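Local coordinates for probable adenylyl-sulfate kinase (Aeropyrum pernix, PDB 2YVU), which probably phosphorylates adenosine 5'-phosphosulfate with ATP to make 3'-phosphoadenylyl sulfate, the activated form of sulfate, at residues V16-L21 with L115-K120; E45-D50 with V88-V93; V119-E124 with L163-N168; P159-D164 with V174-S179. One frame throughout, in Å; residues are numbered along the deposited sequence.

Contact 1: V16-L21 with L115-K120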
# COMPACT_ATOMS: atom_id res chain seq x y z
N VAL A 16 -6.52 -9.25 9.12
CA VAL A 16 -7.28 -10.47 9.02
C VAL A 16 -6.98 -10.97 7.61
O VAL A 16 -7.32 -10.31 6.62
CB VAL A 16 -8.80 -10.21 9.16
CG1 VAL A 16 -9.56 -11.51 9.03
CG2 VAL A 16 -9.08 -9.52 10.47
N TRP A 17 -6.33 -12.13 7.53
CA TRP A 17 -5.93 -12.72 6.26
C TRP A 17 -6.77 -13.92 5.84
O TRP A 17 -6.59 -15.03 6.37
CB TRP A 17 -4.45 -13.12 6.34
CG TRP A 17 -3.85 -13.48 5.01
CD1 TRP A 17 -3.88 -14.70 4.39
CD2 TRP A 17 -3.23 -12.58 4.09
NE1 TRP A 17 -3.32 -14.61 3.13
CE2 TRP A 17 -2.92 -13.31 2.92
CE3 TRP A 17 -2.91 -11.21 4.14
CZ2 TRP A 17 -2.33 -12.73 1.81
CZ3 TRP A 17 -2.32 -10.63 3.03
CH2 TRP A 17 -2.03 -11.39 1.88
N LEU A 18 -7.69 -13.72 4.89
CA LEU A 18 -8.52 -14.85 4.49
C LEU A 18 -7.79 -15.67 3.44
O LEU A 18 -7.37 -15.15 2.40
CB LEU A 18 -9.86 -14.37 3.95
CG LEU A 18 -10.64 -13.38 4.84
CD1 LEU A 18 -11.71 -12.70 4.01
CD2 LEU A 18 -11.25 -14.10 6.02
N THR A 19 -7.63 -16.97 3.68
CA THR A 19 -6.97 -17.81 2.70
C THR A 19 -7.89 -18.98 2.36
O THR A 19 -8.56 -19.55 3.23
CB THR A 19 -5.59 -18.33 3.23
OG1 THR A 19 -5.02 -19.23 2.27
CG2 THR A 19 -5.76 -19.06 4.55
N GLY A 20 -7.94 -19.30 1.07
CA GLY A 20 -8.79 -20.37 0.61
C GLY A 20 -8.80 -20.39 -0.91
O GLY A 20 -8.24 -19.51 -1.55
N LEU A 21 -9.45 -21.40 -1.48
CA LEU A 21 -9.52 -21.56 -2.92
C LEU A 21 -10.38 -20.50 -3.58
O LEU A 21 -11.30 -19.96 -2.96
CB LEU A 21 -10.09 -22.95 -3.27
CG LEU A 21 -9.25 -24.20 -3.00
CD1 LEU A 21 -10.10 -25.45 -3.23
CD2 LEU A 21 -8.03 -24.21 -3.90
N LEU A 115 -4.32 -12.57 11.94
CA LEU A 115 -5.27 -13.67 12.04
C LEU A 115 -5.46 -14.40 10.72
O LEU A 115 -6.10 -13.89 9.80
CB LEU A 115 -6.64 -13.16 12.52
CG LEU A 115 -6.60 -12.36 13.82
CD1 LEU A 115 -7.96 -11.77 14.15
CD2 LEU A 115 -6.11 -13.26 14.92
N GLU A 116 -4.90 -15.60 10.62
CA GLU A 116 -5.01 -16.40 9.42
C GLU A 116 -6.32 -17.19 9.49
O GLU A 116 -6.48 -18.10 10.32
CB GLU A 116 -3.81 -17.32 9.30
CG GLU A 116 -3.77 -18.18 8.06
CD GLU A 116 -2.39 -18.78 7.83
OE1 GLU A 116 -1.61 -18.85 8.79
OE2 GLU A 116 -2.08 -19.16 6.69
N ILE A 117 -7.25 -16.82 8.64
CA ILE A 117 -8.58 -17.42 8.59
C ILE A 117 -8.72 -18.36 7.41
O ILE A 117 -8.68 -17.94 6.24
CB ILE A 117 -9.65 -16.32 8.46
CG1 ILE A 117 -9.39 -15.23 9.50
CG2 ILE A 117 -11.07 -16.95 8.49
CD1 ILE A 117 -9.43 -15.71 10.98
N TYR A 118 -8.92 -19.64 7.70
CA TYR A 118 -9.08 -20.61 6.63
C TYR A 118 -10.54 -20.75 6.21
O TYR A 118 -11.38 -21.26 6.97
CB TYR A 118 -8.50 -21.97 7.06
CG TYR A 118 -8.64 -23.09 6.04
CD1 TYR A 118 -8.59 -22.83 4.67
CD2 TYR A 118 -8.76 -24.41 6.44
CE1 TYR A 118 -8.66 -23.87 3.72
CE2 TYR A 118 -8.83 -25.46 5.50
CZ TYR A 118 -8.78 -25.18 4.15
OH TYR A 118 -8.86 -26.21 3.23
N VAL A 119 -10.83 -20.29 4.99
CA VAL A 119 -12.15 -20.36 4.39
C VAL A 119 -12.11 -21.70 3.64
O VAL A 119 -11.54 -21.81 2.55
CB VAL A 119 -12.38 -19.17 3.44
CG1 VAL A 119 -13.80 -19.21 2.85
CG2 VAL A 119 -12.14 -17.87 4.20
N LYS A 120 -12.73 -22.69 4.25
CA LYS A 120 -12.70 -24.07 3.77
C LYS A 120 -13.79 -24.54 2.83
O LYS A 120 -14.99 -24.50 3.16
CB LYS A 120 -12.61 -24.98 5.00
CG LYS A 120 -12.65 -26.47 4.72
CD LYS A 120 -12.41 -27.21 6.03
CE LYS A 120 -12.34 -28.72 5.82
NZ LYS A 120 -13.63 -29.25 5.28
O HOH W 1 -10.97 -23.28 0.48
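With chi1 at -52°, Leu-18 carries its CG beside the backbone N, and Ile-117, with chi1 at -49°, places CG1 likewise, which lays the two branched chains side by side and pointing the same way. Leu-18 CD2 rests 3.7 Å from Ile-117 CB, while Ile-117 CG1 lies 3.8 Å from Val-16 CG1, those two side chains meeting at a slant. Branched aliphatic residues suit this face because helices cover it: Leu-177 of helix 170-184 touches both Leu-18 and Ile-117, and Ala-30 of helix 26-39 touches Leu-18. The backbones run parallel, their short axes 26° apart. Four bonds of 2.9 to 3.0 Å tie them: Trp-17 N to Leu-115 O, Ile-117 N to Trp-17 O, Thr-19 N to Ile-117 O and Val-119 N to Thr-19 O. These strands belong to the parallel sheet of a P-loop kinase, and strand 14-19 leads straight into the Walker A loop, whose Gly-20 and Leu-21 are inferred to bind ATP. Lacking a beta carbon, Gly-20 can bring its CA to 3.7 Å from Val-119 O without a clash. A water donates to Val-119 O at 2.6 Å and accepts from Leu-21 N, linking loop and strand beyond the last rung. The other face carries Trp-17, Thr-19, Glu-116 and Tyr-118. There the Thr-19 and Glu-116 side chains touch through CG2 and CG, and the Tyr-118 ring edge meets the backbone O of Thr-19. Hydrogen bonds join Thr-19 OG1 to Tyr-153 and Trp-17 NE1 to Ser-94, the presumed phosphoserine intermediate; salt bridges join Glu-116 to Arg-100 and Arg-104.

Contact 2: E45-D50 with V88-V93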
# COMPACT_ATOMS: atom_id res chain seq x y z
N GLU A 45 -10.18 -1.42 5.98
CA GLU A 45 -9.82 -1.47 4.57
C GLU A 45 -9.82 -2.92 4.16
O GLU A 45 -9.25 -3.76 4.85
CB GLU A 45 -8.45 -0.88 4.30
CG GLU A 45 -8.40 0.61 4.49
CD GLU A 45 -9.16 1.35 3.42
OE1 GLU A 45 -9.53 0.72 2.41
OE2 GLU A 45 -9.36 2.56 3.56
N VAL A 46 -10.47 -3.20 3.04
CA VAL A 46 -10.53 -4.54 2.52
C VAL A 46 -9.60 -4.52 1.32
O VAL A 46 -9.78 -3.72 0.41
CB VAL A 46 -11.94 -4.90 2.03
CG1 VAL A 46 -11.92 -6.24 1.35
CG2 VAL A 46 -12.92 -4.92 3.18
N LEU A 47 -8.59 -5.38 1.33
CA LEU A 47 -7.66 -5.47 0.23
C LEU A 47 -7.88 -6.83 -0.41
O LEU A 47 -7.87 -7.85 0.27
CB LEU A 47 -6.19 -5.34 0.71
CG LEU A 47 -5.83 -4.11 1.56
CD1 LEU A 47 -4.39 -4.21 2.03
CD2 LEU A 47 -6.03 -2.83 0.76
N ASP A 48 -8.10 -6.85 -1.72
CA ASP A 48 -8.30 -8.11 -2.42
C ASP A 48 -7.62 -8.08 -3.78
O ASP A 48 -7.10 -7.05 -4.19
CB ASP A 48 -9.80 -8.41 -2.55
CG ASP A 48 -10.55 -7.31 -3.28
OD1 ASP A 48 -10.36 -7.18 -4.51
OD2 ASP A 48 -11.31 -6.56 -2.63
N GLY A 49 -7.59 -9.23 -4.46
CA GLY A 49 -6.93 -9.32 -5.75
C GLY A 49 -7.48 -8.45 -6.86
O GLY A 49 -6.73 -7.85 -7.62
N ASP A 50 -8.80 -8.36 -6.95
CA ASP A 50 -9.40 -7.54 -7.99
C ASP A 50 -8.99 -6.08 -7.81
O ASP A 50 -8.73 -5.38 -8.79
CB ASP A 50 -10.92 -7.71 -7.97
CG ASP A 50 -11.38 -9.04 -8.57
OD1 ASP A 50 -10.51 -9.90 -8.85
OD2 ASP A 50 -12.60 -9.24 -8.75
N VAL A 88 -7.31 -4.26 8.85
CA VAL A 88 -7.11 -4.61 7.45
C VAL A 88 -7.58 -6.01 7.16
O VAL A 88 -7.03 -6.97 7.68
CB VAL A 88 -5.64 -4.54 7.08
CG1 VAL A 88 -5.47 -4.63 5.53
CG2 VAL A 88 -5.06 -3.25 7.65
N ILE A 89 -8.62 -6.11 6.34
CA ILE A 89 -9.15 -7.43 5.98
C ILE A 89 -8.63 -7.79 4.59
O ILE A 89 -8.89 -7.08 3.61
CB ILE A 89 -10.69 -7.42 6.03
CG1 ILE A 89 -11.15 -7.02 7.45
CG2 ILE A 89 -11.24 -8.81 5.70
CD1 ILE A 89 -12.60 -6.53 7.51
N CYS A 90 -7.87 -8.88 4.52
CA CYS A 90 -7.27 -9.29 3.26
C CYS A 90 -7.85 -10.57 2.66
O CYS A 90 -8.04 -11.56 3.36
CB CYS A 90 -5.76 -9.48 3.42
SG CYS A 90 -4.86 -8.03 3.89
N SER A 91 -8.08 -10.55 1.35
CA SER A 91 -8.60 -11.71 0.64
C SER A 91 -7.79 -11.89 -0.62
O SER A 91 -8.02 -11.21 -1.64
CB SER A 91 -10.07 -11.51 0.25
OG SER A 91 -10.48 -12.65 -0.48
N PHE A 92 -6.83 -12.80 -0.57
CA PHE A 92 -5.98 -13.00 -1.72
C PHE A 92 -5.77 -14.45 -2.10
O PHE A 92 -6.11 -15.36 -1.35
CB PHE A 92 -4.61 -12.37 -1.47
CG PHE A 92 -4.62 -10.89 -1.50
CD1 PHE A 92 -4.81 -10.16 -0.33
CD2 PHE A 92 -4.50 -10.21 -2.71
CE1 PHE A 92 -4.88 -8.77 -0.36
CE2 PHE A 92 -4.57 -8.81 -2.75
CZ PHE A 92 -4.76 -8.09 -1.57
N VAL A 93 -5.21 -14.65 -3.29
CA VAL A 93 -4.89 -15.98 -3.77
C VAL A 93 -3.46 -16.20 -3.26
O VAL A 93 -2.49 -15.61 -3.76
CB VAL A 93 -4.94 -16.05 -5.32
CG1 VAL A 93 -4.08 -14.97 -5.92
CG2 VAL A 93 -4.49 -17.41 -5.81
O HOH W 2 -8.69 -11.94 -4.16
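The Leu-47 side chain touches Val-88, Cys-90 and Phe-92. Its CD1 lies 3.7 Å from Val-88 CG1, the two chains set at a slant, and 4.3 Å from Cys-90 SG, while its CB meets Phe-92 CE1 at 3.8 Å; its backbone donates from N to Ile-89 O (2.9 Å) and accepts at O from Ser-91 N (2.9 Å). Phe-92 CG is anti to its carbonyl carbon (chi1 -72°), which swings the ring back to the peptides of Leu-47 to Gly-49. Asp-48 CA lies 3.6 Å above one face, offset toward the ring's edge, and a flat hydrophobic group suits this spot because it can cover the peptide where strand gives way to helix. On the opposite face of the sheet Ile-89 packs against Ala-30 and Leu-33 of helix 26-39, while its N donates to Glu-45 O. The Glu-45 carboxylate turns to Arg-83 and Asn-84 of the second subunit. Gly-49 N and Ser-91 O share a weak 3.5 Å bond and a bridging water. Asp-48 N-caps helix 49-53, its OD1 accepting from Trp-51 N. Ser-91 OG bonds to Thr-27, so strand 87-91 ends beside the Walker A loop and strand 44-48 pairs on its other side, as in the 2-3-1-4-5 parallel sheet of this P-loop fold.

Contact 3: V119-E124 with L163-N168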
# COMPACT_ATOMS: atom_id res chain seq x y z
N VAL A 119 -10.83 -20.29 4.99
CA VAL A 119 -12.15 -20.36 4.39
C VAL A 119 -12.11 -21.70 3.64
O VAL A 119 -11.54 -21.81 2.55
CB VAL A 119 -12.38 -19.17 3.44
CG1 VAL A 119 -13.80 -19.21 2.85
CG2 VAL A 119 -12.14 -17.87 4.20
N LYS A 120 -12.73 -22.69 4.25
CA LYS A 120 -12.70 -24.07 3.77
C LYS A 120 -13.79 -24.54 2.83
O LYS A 120 -14.99 -24.50 3.16
CB LYS A 120 -12.61 -24.98 5.00
CG LYS A 120 -12.65 -26.47 4.72
CD LYS A 120 -12.41 -27.21 6.03
CE LYS A 120 -12.34 -28.72 5.82
NZ LYS A 120 -13.63 -29.25 5.28
N ALA A 121 -13.34 -25.01 1.67
CA ALA A 121 -14.17 -25.53 0.59
C ALA A 121 -13.30 -26.44 -0.29
O ALA A 121 -12.20 -26.08 -0.65
CB ALA A 121 -14.71 -24.37 -0.25
N SER A 122 -13.79 -27.63 -0.63
CA SER A 122 -12.99 -28.52 -1.46
C SER A 122 -12.90 -28.01 -2.88
O SER A 122 -13.72 -27.20 -3.32
CB SER A 122 -13.59 -29.92 -1.49
OG SER A 122 -14.74 -29.93 -2.29
N LEU A 123 -11.89 -28.50 -3.59
CA LEU A 123 -11.65 -28.16 -4.98
C LEU A 123 -12.85 -28.54 -5.85
O LEU A 123 -13.29 -27.76 -6.68
CB LEU A 123 -10.43 -28.94 -5.47
CG LEU A 123 -9.59 -28.41 -6.62
CD1 LEU A 123 -9.05 -29.60 -7.39
CD2 LEU A 123 -10.39 -27.50 -7.54
N GLU A 124 -13.35 -29.75 -5.67
CA GLU A 124 -14.48 -30.21 -6.47
C GLU A 124 -15.69 -29.38 -6.15
O GLU A 124 -16.53 -29.13 -7.00
CB GLU A 124 -14.80 -31.68 -6.18
CG GLU A 124 -13.69 -32.65 -6.52
CD GLU A 124 -14.07 -34.10 -6.25
OE1 GLU A 124 -14.80 -34.36 -5.27
OE2 GLU A 124 -13.63 -34.98 -7.01
N LEU A 163 -13.46 -21.42 8.69
CA LEU A 163 -14.84 -21.12 8.31
C LEU A 163 -15.26 -22.17 7.28
O LEU A 163 -14.83 -22.13 6.12
CB LEU A 163 -14.97 -19.69 7.73
CG LEU A 163 -14.58 -18.54 8.68
CD1 LEU A 163 -14.84 -17.23 7.98
CD2 LEU A 163 -15.38 -18.59 10.00
N ASP A 164 -16.07 -23.14 7.72
CA ASP A 164 -16.51 -24.19 6.82
C ASP A 164 -17.66 -23.68 5.96
O ASP A 164 -18.80 -23.57 6.44
CB ASP A 164 -16.98 -25.42 7.61
CG ASP A 164 -17.18 -26.64 6.71
OD1 ASP A 164 -17.64 -26.48 5.57
OD2 ASP A 164 -16.87 -27.77 7.15
N THR A 165 -17.38 -23.37 4.70
CA THR A 165 -18.41 -22.85 3.82
C THR A 165 -19.33 -23.93 3.24
O THR A 165 -20.24 -23.62 2.47
CB THR A 165 -17.80 -22.02 2.66
OG1 THR A 165 -17.09 -22.89 1.78
CG2 THR A 165 -16.84 -20.95 3.20
N GLU A 166 -19.11 -25.19 3.60
CA GLU A 166 -19.98 -26.25 3.08
C GLU A 166 -21.01 -26.64 4.13
O GLU A 166 -22.17 -26.94 3.80
CB GLU A 166 -19.15 -27.47 2.63
CG GLU A 166 -18.65 -27.36 1.17
CD GLU A 166 -17.72 -28.50 0.73
OE1 GLU A 166 -16.51 -28.24 0.55
OE2 GLU A 166 -18.20 -29.65 0.57
N SER A 167 -20.61 -26.59 5.40
CA SER A 167 -21.47 -26.95 6.51
C SER A 167 -22.30 -25.77 7.00
O SER A 167 -23.45 -25.94 7.38
CB SER A 167 -20.64 -27.44 7.70
OG SER A 167 -19.63 -28.32 7.27
N ASN A 168 -21.71 -24.58 6.99
CA ASN A 168 -22.40 -23.40 7.50
C ASN A 168 -22.73 -22.33 6.49
O ASN A 168 -22.09 -22.25 5.43
CB ASN A 168 -21.59 -22.77 8.63
CG ASN A 168 -21.48 -23.67 9.84
OD1 ASN A 168 -20.45 -24.29 10.08
ND2 ASN A 168 -22.56 -23.75 10.60
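Val-119 and Lys-120 run parallel to Leu-163 and Asp-164, with Lys-120 N donating to Leu-163 O at 2.9 Å, and the touching parts, 119-122 and 163-166, run 32° apart. Thr-165 then holds Lys-120 O twice: its N approaches in the carbonyl plane at 3.1 Å, and its OG1, 3.0 Å away, stands above that plane. Threonine suits the place because its two branches do different work. OG1 also bonds to Arg-129, whereas CG2 lies 3.5 Å from Val-119 CG1, the two side chains set at a slant. Small Ala-121 lets OG1 come within 3.5 Å of its CB. Farther on, the extended Glu-166 chain delivers OE1 to Ser-122 N, a nearly straight bond (3.0 Å, 170° at the hydrogen) met almost along the C-O axis. Ser-122 itself is the N-cap of helix 123-129, its OG accepting from Glu-125 N. Lys-120 NZ stays 4.0 Å from Asp-164 OD2, too far for a salt bridge, though the opposite charges probably attract. Asp-164 OD1 instead accepts two backbone N-H groups, Glu-166 N nearly along its C-O axis and Ser-167 N from above the carboxylate plane: an Asx turn and Asx motif that fold the chain over at the end of the sheet's edge strand.

Contact 4: P159-D164 with V174-S179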
# COMPACT_ATOMS: atom_id res chain seq x y z
N PRO A 159 -4.41 -22.33 11.70
CA PRO A 159 -5.13 -21.09 11.43
C PRO A 159 -5.75 -20.54 12.70
O PRO A 159 -5.95 -21.26 13.66
CB PRO A 159 -6.19 -21.52 10.44
CG PRO A 159 -6.55 -22.86 10.97
CD PRO A 159 -5.19 -23.49 11.22
N GLN A 160 -6.05 -19.25 12.73
CA GLN A 160 -6.66 -18.74 13.94
C GLN A 160 -8.14 -19.07 13.93
O GLN A 160 -8.82 -18.96 14.96
CB GLN A 160 -6.42 -17.24 14.05
CG GLN A 160 -5.05 -16.88 14.61
CD GLN A 160 -3.88 -17.49 13.84
OE1 GLN A 160 -3.21 -18.39 14.33
NE2 GLN A 160 -3.61 -16.99 12.64
N LEU A 161 -8.66 -19.52 12.79
CA LEU A 161 -10.07 -19.86 12.74
C LEU A 161 -10.36 -20.56 11.42
O LEU A 161 -9.72 -20.26 10.42
CB LEU A 161 -10.93 -18.58 12.85
CG LEU A 161 -12.41 -18.68 13.23
CD1 LEU A 161 -12.48 -19.03 14.71
CD2 LEU A 161 -13.14 -17.34 12.98
N VAL A 162 -11.33 -21.46 11.42
CA VAL A 162 -11.72 -22.18 10.21
C VAL A 162 -13.18 -21.86 9.90
O VAL A 162 -14.04 -21.99 10.77
CB VAL A 162 -11.61 -23.71 10.39
CG1 VAL A 162 -12.13 -24.42 9.13
CG2 VAL A 162 -10.17 -24.09 10.67
N LEU A 163 -13.46 -21.42 8.69
CA LEU A 163 -14.84 -21.12 8.31
C LEU A 163 -15.26 -22.17 7.28
O LEU A 163 -14.83 -22.13 6.12
CB LEU A 163 -14.97 -19.69 7.73
CG LEU A 163 -14.58 -18.54 8.68
CD1 LEU A 163 -14.84 -17.23 7.98
CD2 LEU A 163 -15.38 -18.59 10.00
N ASP A 164 -16.07 -23.14 7.72
CA ASP A 164 -16.51 -24.19 6.82
C ASP A 164 -17.66 -23.68 5.96
O ASP A 164 -18.80 -23.57 6.44
CB ASP A 164 -16.98 -25.42 7.61
CG ASP A 164 -17.18 -26.64 6.71
OD1 ASP A 164 -17.64 -26.48 5.57
OD2 ASP A 164 -16.87 -27.77 7.15
N VAL A 174 -19.76 -15.24 8.95
CA VAL A 174 -19.37 -13.85 9.15
C VAL A 174 -19.42 -13.54 10.65
O VAL A 174 -18.53 -12.88 11.22
CB VAL A 174 -20.33 -12.89 8.42
CG1 VAL A 174 -20.11 -11.51 8.93
CG2 VAL A 174 -20.08 -12.92 6.89
N SER A 175 -20.48 -14.03 11.29
CA SER A 175 -20.71 -13.83 12.70
C SER A 175 -19.63 -14.50 13.54
O SER A 175 -19.23 -13.98 14.57
CB SER A 175 -22.09 -14.41 13.06
OG SER A 175 -22.34 -14.32 14.44
N TYR A 176 -19.16 -15.66 13.10
CA TYR A 176 -18.13 -16.39 13.84
C TYR A 176 -16.81 -15.64 13.75
O TYR A 176 -16.08 -15.55 14.74
CB TYR A 176 -18.01 -17.81 13.26
CG TYR A 176 -17.19 -18.81 14.06
CD1 TYR A 176 -17.35 -18.95 15.45
CD2 TYR A 176 -16.31 -19.68 13.42
CE1 TYR A 176 -16.66 -19.93 16.16
CE2 TYR A 176 -15.61 -20.67 14.12
CZ TYR A 176 -15.79 -20.78 15.49
OH TYR A 176 -15.09 -21.75 16.18
N LEU A 177 -16.50 -15.09 12.57
CA LEU A 177 -15.24 -14.35 12.35
C LEU A 177 -15.28 -13.03 13.11
O LEU A 177 -14.28 -12.58 13.66
CB LEU A 177 -15.06 -14.03 10.84
CG LEU A 177 -13.67 -14.00 10.17
CD1 LEU A 177 -13.67 -13.01 9.00
CD2 LEU A 177 -12.58 -13.66 11.14
N TYR A 178 -16.45 -12.41 13.10
CA TYR A 178 -16.66 -11.15 13.80
C TYR A 178 -16.38 -11.31 15.29
O TYR A 178 -15.82 -10.41 15.90
CB TYR A 178 -18.09 -10.66 13.56
CG TYR A 178 -18.52 -9.50 14.44
CD1 TYR A 178 -18.89 -9.70 15.77
CD2 TYR A 178 -18.55 -8.19 13.94
CE1 TYR A 178 -19.29 -8.65 16.58
CE2 TYR A 178 -18.95 -7.12 14.75
CZ TYR A 178 -19.32 -7.36 16.06
OH TYR A 178 -19.71 -6.33 16.86
N SER A 179 -16.77 -12.44 15.88
CA SER A 179 -16.53 -12.65 17.32
C SER A 179 -15.04 -12.74 17.64
O SER A 179 -14.60 -12.22 18.67
CB SER A 179 -17.23 -13.93 17.80
OG SER A 179 -18.64 -13.79 17.74
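Strand 161-164 and segment 174-179 of helix 170-184 run antiparallel, 171° between their directions, with short axes 9.2 Å apart, as the helix packs back on the outermost strand of the parallel alpha/beta sheet with side chains between. The nearest backbones are those of Leu-161 and Leu-177. Leu-161 has the most surface buried here: its CD1 meets Tyr-176 CE2 at 3.6 Å, and its CD2 comes 3.7 Å from Leu-177 CA, against the helix backbone itself. A leucine suits this place because one methyl can serve the ring and the other the helix. Two residues on, Leu-163 divides its methyls similarly. CD2 lies at the edge of the Tyr-176 ring, 3.7 Å from Tyr-176 CD2, while CD1 faces Leu-177 CG at 4.1 Å, the two leucine chains crossing at about a right angle. Tyr-176 has its CG trans to the backbone N (chi1 -168°), which carries the CD2-CE2 side of the ring to the leucine methyls; Val-162 O sits in the ring plane, at its edge. Leu-177 also touches Leu-33 of helix 26-39, and Leu-161 touches Ile-117 of the neighbouring strand. Ser-179 N and OG both donate to Ser-175 O from opposite faces of its carbonyl. Between 161-164 and 174-179 the side-chain contacts are apolar, with a weak bond from Asn-173 ND2 to Asp-164 O nearby, which implies a union resting largely on close fit and exclusion of water.

How the contacts relate
All four contacts reach one parallel sheet. Contacts 1 and 2 are buried, though contact 2 takes in the outermost strand 44-48; they join directly where strand 14-19 pairs with strand 87-91 and Trp-17 packs on Cys-90 and Phe-92, and both rest on regular backbone ladders ending near the inferred ATP site. Contacts 3 and 4 lie farther out and are only partly buried. Contact 3 shares Val-119 and Lys-120 with contact 1 and continues strand 114-120 to its end, adding side-chain bonds to its backbone ones. Contact 4 shares Leu-163 and Asp-164 with contact 3, yet its side-chain contacts are apolar. Contact 2 alone is reached by the second subunit.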